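Local coordinates for glyoxalase family protein (Bacillus cereus, PDB 1SS4) that is of unknown function but belongs to the glyoxalase (VOC) superfamily and may bind a metal and act as an epimerase resembling methylmalonyl-CoA epimerase, at residues D13-V19 / R71-F77. Numbering follows the deposited sequence.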
ATOM      1  N   ASP A  13      -0.801  -7.054  -7.464  1.00 22.78           N
ATOM      2  CA  ASP A  13       0.613  -7.284  -7.725  1.00 23.83           C
ATOM      3  C   ASP A  13       1.584  -6.748  -6.690  1.00 22.36           C
ATOM      4  O   ASP A  13       2.526  -7.437  -6.289  1.00 20.74           O
ATOM      5  CB  ASP A  13       0.984  -6.707  -9.084  1.00 30.28           C
ATOM      6  CG  ASP A  13       2.229  -7.330  -9.639  1.00 38.88           C
ATOM      7  OD1 ASP A  13       2.117  -8.402 -10.291  1.00 40.81           O
ATOM      8  OD2 ASP A  13       3.327  -6.766  -9.401  1.00 43.59           O
ATOM      9  N   ASN A  14       1.370  -5.517  -6.253  1.00 21.19           N
ATOM     10  CA  ASN A  14       2.280  -4.914  -5.292  1.00 22.64           C
ATOM     11  C   ASN A  14       1.766  -3.561  -4.826  1.00 21.68           C
ATOM     12  O   ASN A  14       0.832  -3.000  -5.407  1.00 23.59           O
ATOM     13  CB  ASN A  14       3.655  -4.690  -5.951  1.00 21.23           C
ATOM     14  CG  ASN A  14       3.600  -3.646  -7.104  1.00 25.23           C
ATOM     15  OD1 ASN A  14       3.477  -2.448  -6.869  1.00 23.31           O
ATOM     16  ND2 ASN A  14       3.682  -4.120  -8.345  1.00 23.53           N
ATOM     17  N   VAL A  15       2.384  -3.062  -3.764  1.00 21.24           N
ATOM     18  CA  VAL A  15       2.103  -1.720  -3.282  1.00 19.52           C
ATOM     19  C   VAL A  15       3.477  -1.093  -3.470  1.00 20.31           C
ATOM     20  O   VAL A  15       4.487  -1.749  -3.229  1.00 18.50           O
ATOM     21  CB  VAL A  15       1.718  -1.682  -1.795  1.00 20.58           C
ATOM     22  CG1 VAL A  15       2.755  -2.418  -0.978  1.00 22.03           C
ATOM     23  CG2 VAL A  15       1.623  -0.236  -1.334  1.00 16.34           C
ATOM     24  N   SER A  16       3.537   0.141  -3.962  1.00 18.99           N
ATOM     25  CA  SER A  16       4.838   0.756  -4.169  1.00 18.19           C
ATOM     26  C   SER A  16       5.032   1.923  -3.256  1.00 19.82           C
ATOM     27  O   SER A  16       4.057   2.599  -2.876  1.00 19.59           O
ATOM     28  CB  SER A  16       5.028   1.213  -5.616  1.00 20.77           C
ATOM     29  OG  SER A  16       4.168   2.312  -5.891  1.00 25.75           O
ATOM     30  N   ILE A  17       6.303   2.151  -2.905  1.00 19.63           N
ATOM     31  CA  ILE A  17       6.695   3.242  -2.012  1.00 21.43           C
ATOM     32  C   ILE A  17       7.836   4.007  -2.706  1.00 21.38           C
ATOM     33  O   ILE A  17       8.759   3.390  -3.236  1.00 22.70           O
ATOM     34  CB  ILE A  17       7.243   2.696  -0.646  1.00 20.96           C
ATOM     35  CG1 ILE A  17       6.310   1.615  -0.081  1.00 22.27           C
ATOM     36  CG2 ILE A  17       7.395   3.862   0.364  1.00 19.38           C
ATOM     37  CD1 ILE A  17       6.887   0.863   1.136  1.00 22.50           C
ATOM     38  N   VAL A  18       7.746   5.333  -2.718  1.00 22.60           N
ATOM     39  CA  VAL A  18       8.777   6.190  -3.301  1.00 21.67           C
ATOM     40  C   VAL A  18       9.697   6.529  -2.131  1.00 22.89           C
ATOM     41  O   VAL A  18       9.241   7.034  -1.112  1.00 21.62           O
ATOM     42  CB  VAL A  18       8.159   7.477  -3.889  1.00 21.66           C
ATOM     43  CG1 VAL A  18       9.245   8.447  -4.321  1.00 19.34           C
ATOM     44  CG2 VAL A  18       7.294   7.114  -5.058  1.00 19.78           C
ATOM     45  N   VAL A  19      10.983   6.218  -2.265  1.00 23.56           N
ATOM     46  CA  VAL A  19      11.910   6.460  -1.180  1.00 23.73           C
ATOM     47  C   VAL A  19      13.084   7.341  -1.582  1.00 26.52           C
ATOM     48  O   VAL A  19      13.322   7.580  -2.774  1.00 25.39           O
ATOM     49  CB  VAL A  19      12.434   5.130  -0.598  1.00 25.71           C
ATOM     50  CG1 VAL A  19      11.256   4.274  -0.146  1.00 26.70           C
ATOM     51  CG2 VAL A  19      13.260   4.378  -1.639  1.00 25.14           C
ATOM     52  N   ARG A  71       4.101  -8.315  -2.843  1.00 24.22           N
ATOM     53  CA  ARG A  71       5.283  -7.585  -3.242  1.00 23.45           C
ATOM     54  C   ARG A  71       5.234  -6.113  -2.873  1.00 24.88           C
ATOM     55  O   ARG A  71       4.163  -5.502  -2.836  1.00 23.25           O
ATOM     56  CB  ARG A  71       5.490  -7.708  -4.757  1.00 24.61           C
ATOM     57  CG  ARG A  71       5.912  -9.090  -5.233  1.00 23.69           C
ATOM     58  CD  ARG A  71       5.811  -9.217  -6.763  1.00 28.35           C
ATOM     59  NE  ARG A  71       6.474 -10.437  -7.204  1.00 28.89           N
ATOM     60  CZ  ARG A  71       5.949 -11.653  -7.111  1.00 30.99           C
ATOM     61  NH1 ARG A  71       4.731 -11.821  -6.606  1.00 34.23           N
ATOM     62  NH2 ARG A  71       6.659 -12.708  -7.487  1.00 32.90           N
ATOM     63  N   ILE A  72       6.419  -5.561  -2.620  1.00 23.39           N
ATOM     64  CA  ILE A  72       6.579  -4.147  -2.318  1.00 22.11           C
ATOM     65  C   ILE A  72       7.552  -3.613  -3.364  1.00 24.56           C
ATOM     66  O   ILE A  72       8.684  -4.087  -3.489  1.00 24.44           O
ATOM     67  CB  ILE A  72       7.165  -3.912  -0.928  1.00 21.67           C
ATOM     68  CG1 ILE A  72       6.160  -4.338   0.126  1.00 22.89           C
ATOM     69  CG2 ILE A  72       7.571  -2.437  -0.760  1.00 20.29           C
ATOM     70  CD1 ILE A  72       6.789  -4.549   1.516  1.00 30.37           C
ATOM     71  N   GLU A  73       7.096  -2.636  -4.133  1.00 22.44           N
ATOM     72  CA  GLU A  73       7.941  -2.030  -5.150  1.00 23.38           C
ATOM     73  C   GLU A  73       8.510  -0.754  -4.563  1.00 22.59           C
ATOM     74  O   GLU A  73       7.757   0.117  -4.114  1.00 24.32           O
ATOM     75  CB  GLU A  73       7.130  -1.688  -6.403  1.00 22.26           C
ATOM     76  CG  GLU A  73       7.980  -1.159  -7.550  1.00 29.77           C
ATOM     77  CD  GLU A  73       7.170  -0.889  -8.825  1.00 34.39           C
ATOM     78  OE1 GLU A  73       6.412  -1.780  -9.270  1.00 39.30           O
ATOM     79  OE2 GLU A  73       7.291   0.211  -9.390  1.00 37.75           O
ATOM     80  N   LEU A  74       9.829  -0.640  -4.579  1.00 22.26           N
ATOM     81  CA  LEU A  74      10.503   0.538  -4.063  1.00 22.13           C
ATOM     82  C   LEU A  74      11.011   1.341  -5.257  1.00 24.89           C
ATOM     83  O   LEU A  74      11.622   0.783  -6.182  1.00 22.79           O
ATOM     84  CB  LEU A  74      11.657   0.107  -3.141  1.00 25.06           C
ATOM     85  CG  LEU A  74      11.236  -0.759  -1.946  1.00 23.75           C
ATOM     86  CD1 LEU A  74      12.465  -1.329  -1.246  1.00 27.66           C
ATOM     87  CD2 LEU A  74      10.393   0.066  -0.948  1.00 23.66           C
ATOM     88  N   SER A  75      10.718   2.643  -5.256  1.00 24.44           N
ATOM     89  CA  SER A  75      11.132   3.541  -6.331  1.00 25.81           C
ATOM     90  C   SER A  75      11.901   4.748  -5.801  1.00 25.25           C
ATOM     91  O   SER A  75      11.577   5.290  -4.742  1.00 24.22           O
ATOM     92  CB  SER A  75       9.913   4.060  -7.105  1.00 25.73           C
ATOM     93  OG  SER A  75       9.347   3.036  -7.899  1.00 34.07           O
ATOM     94  N   ARG A  76      12.913   5.155  -6.556  1.00 25.05           N
ATOM     95  CA  ARG A  76      13.722   6.327  -6.235  1.00 28.67           C
ATOM     96  C   ARG A  76      13.806   7.171  -7.508  1.00 27.58           C
ATOM     97  O   ARG A  76      14.263   6.690  -8.551  1.00 27.29           O
ATOM     98  CB  ARG A  76      15.133   5.922  -5.809  1.00 30.69           C
ATOM     99  CG  ARG A  76      16.015   7.115  -5.485  1.00 39.57           C
ATOM    100  CD  ARG A  76      17.390   6.659  -5.019  1.00 42.74           C
ATOM    101  NE  ARG A  76      18.144   5.971  -6.070  1.00 45.59           N
ATOM    102  CZ  ARG A  76      18.838   6.592  -7.021  1.00 47.79           C
ATOM    103  NH1 ARG A  76      18.877   7.921  -7.063  1.00 47.91           N
ATOM    104  NH2 ARG A  76      19.504   5.884  -7.924  1.00 47.63           N
ATOM    105  N   PHE A  77      13.350   8.417  -7.425  1.00 28.52           N
ATOM    106  CA  PHE A  77      13.376   9.320  -8.570  1.00 29.64           C
ATOM    107  C   PHE A  77      14.746   9.986  -8.744  1.00 30.46           C
ATOM    108  O   PHE A  77      15.284  10.522  -7.797  1.00 30.69           O
ATOM    109  CB  PHE A  77      12.323  10.421  -8.396  1.00 26.62           C
ATOM    110  CG  PHE A  77      10.931  10.015  -8.824  1.00 28.28           C
ATOM    111  CD1 PHE A  77      10.532  10.146 -10.153  1.00 25.60           C
ATOM    112  CD2 PHE A  77      10.031   9.475  -7.907  1.00 25.32           C
ATOM    113  CE1 PHE A  77       9.250   9.735 -10.567  1.00 24.97           C
ATOM    114  CE2 PHE A  77       8.761   9.065  -8.305  1.00 23.93           C
ATOM    115  CZ  PHE A  77       8.364   9.192  -9.639  1.00 27.10           C
TER
HETATM  116  O   HOH W   1       1.089  -7.797  -3.304  1.00 24.34           O
HETATM  117  O   HOH W   2       2.581 -10.182  -6.110  1.00 26.94           O
HETATM  118  O   HOH W   3      12.687   9.377  -4.903  1.00 29.04           O
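Strands 13-18 and 71-77 run parallel, their short axes 30° apart, as the first and fourth strands of a βαβββ module of the glyoxalase (VOC) fold; the chain between them includes helix 22-32 and the other two strands of the sheet. Five backbone hydrogen bonds alternate across the pair, from Val-15 N to Arg-71 O at one end to Val-19 N to Ser-75 O (2.7 Å) at the other. Beyond both ends water takes over: one molecule links Val-19 O to Phe-77 N, another Asp-13 O to Arg-71 NH1, while NE of that guanidinium is salt-bridged to Glu-37. Strand 57-64 flanks 71-77, while an antiparallel strand of the second subunit pairs with 14-18 and carries the sheet across the interface.

Val-15, Ile-17, Ile-72 and Leu-74 share one face. CD1 of Ile-17 reaches CG2 of Ile-72 at 3.9 Å, and both isoleucines also pack against Phe-29 of helix 22-32. On the other face, CB of Ser-16 lies 3.7 Å from CB of Glu-73. Farther along, Val-18 CG1, anti to its backbone N (chi1 172°), meets the Phe-77 ring at its edge, 3.8 Å from CD2. The Asn-14 amide lies near the Glu-73 carboxylate without bonding to it: its OD1 accepts from Arg-98 of the second subunit, and its ND2 donates in the amide plane to the anti lone pair of Asp-13 OD2, 2.9 Å away.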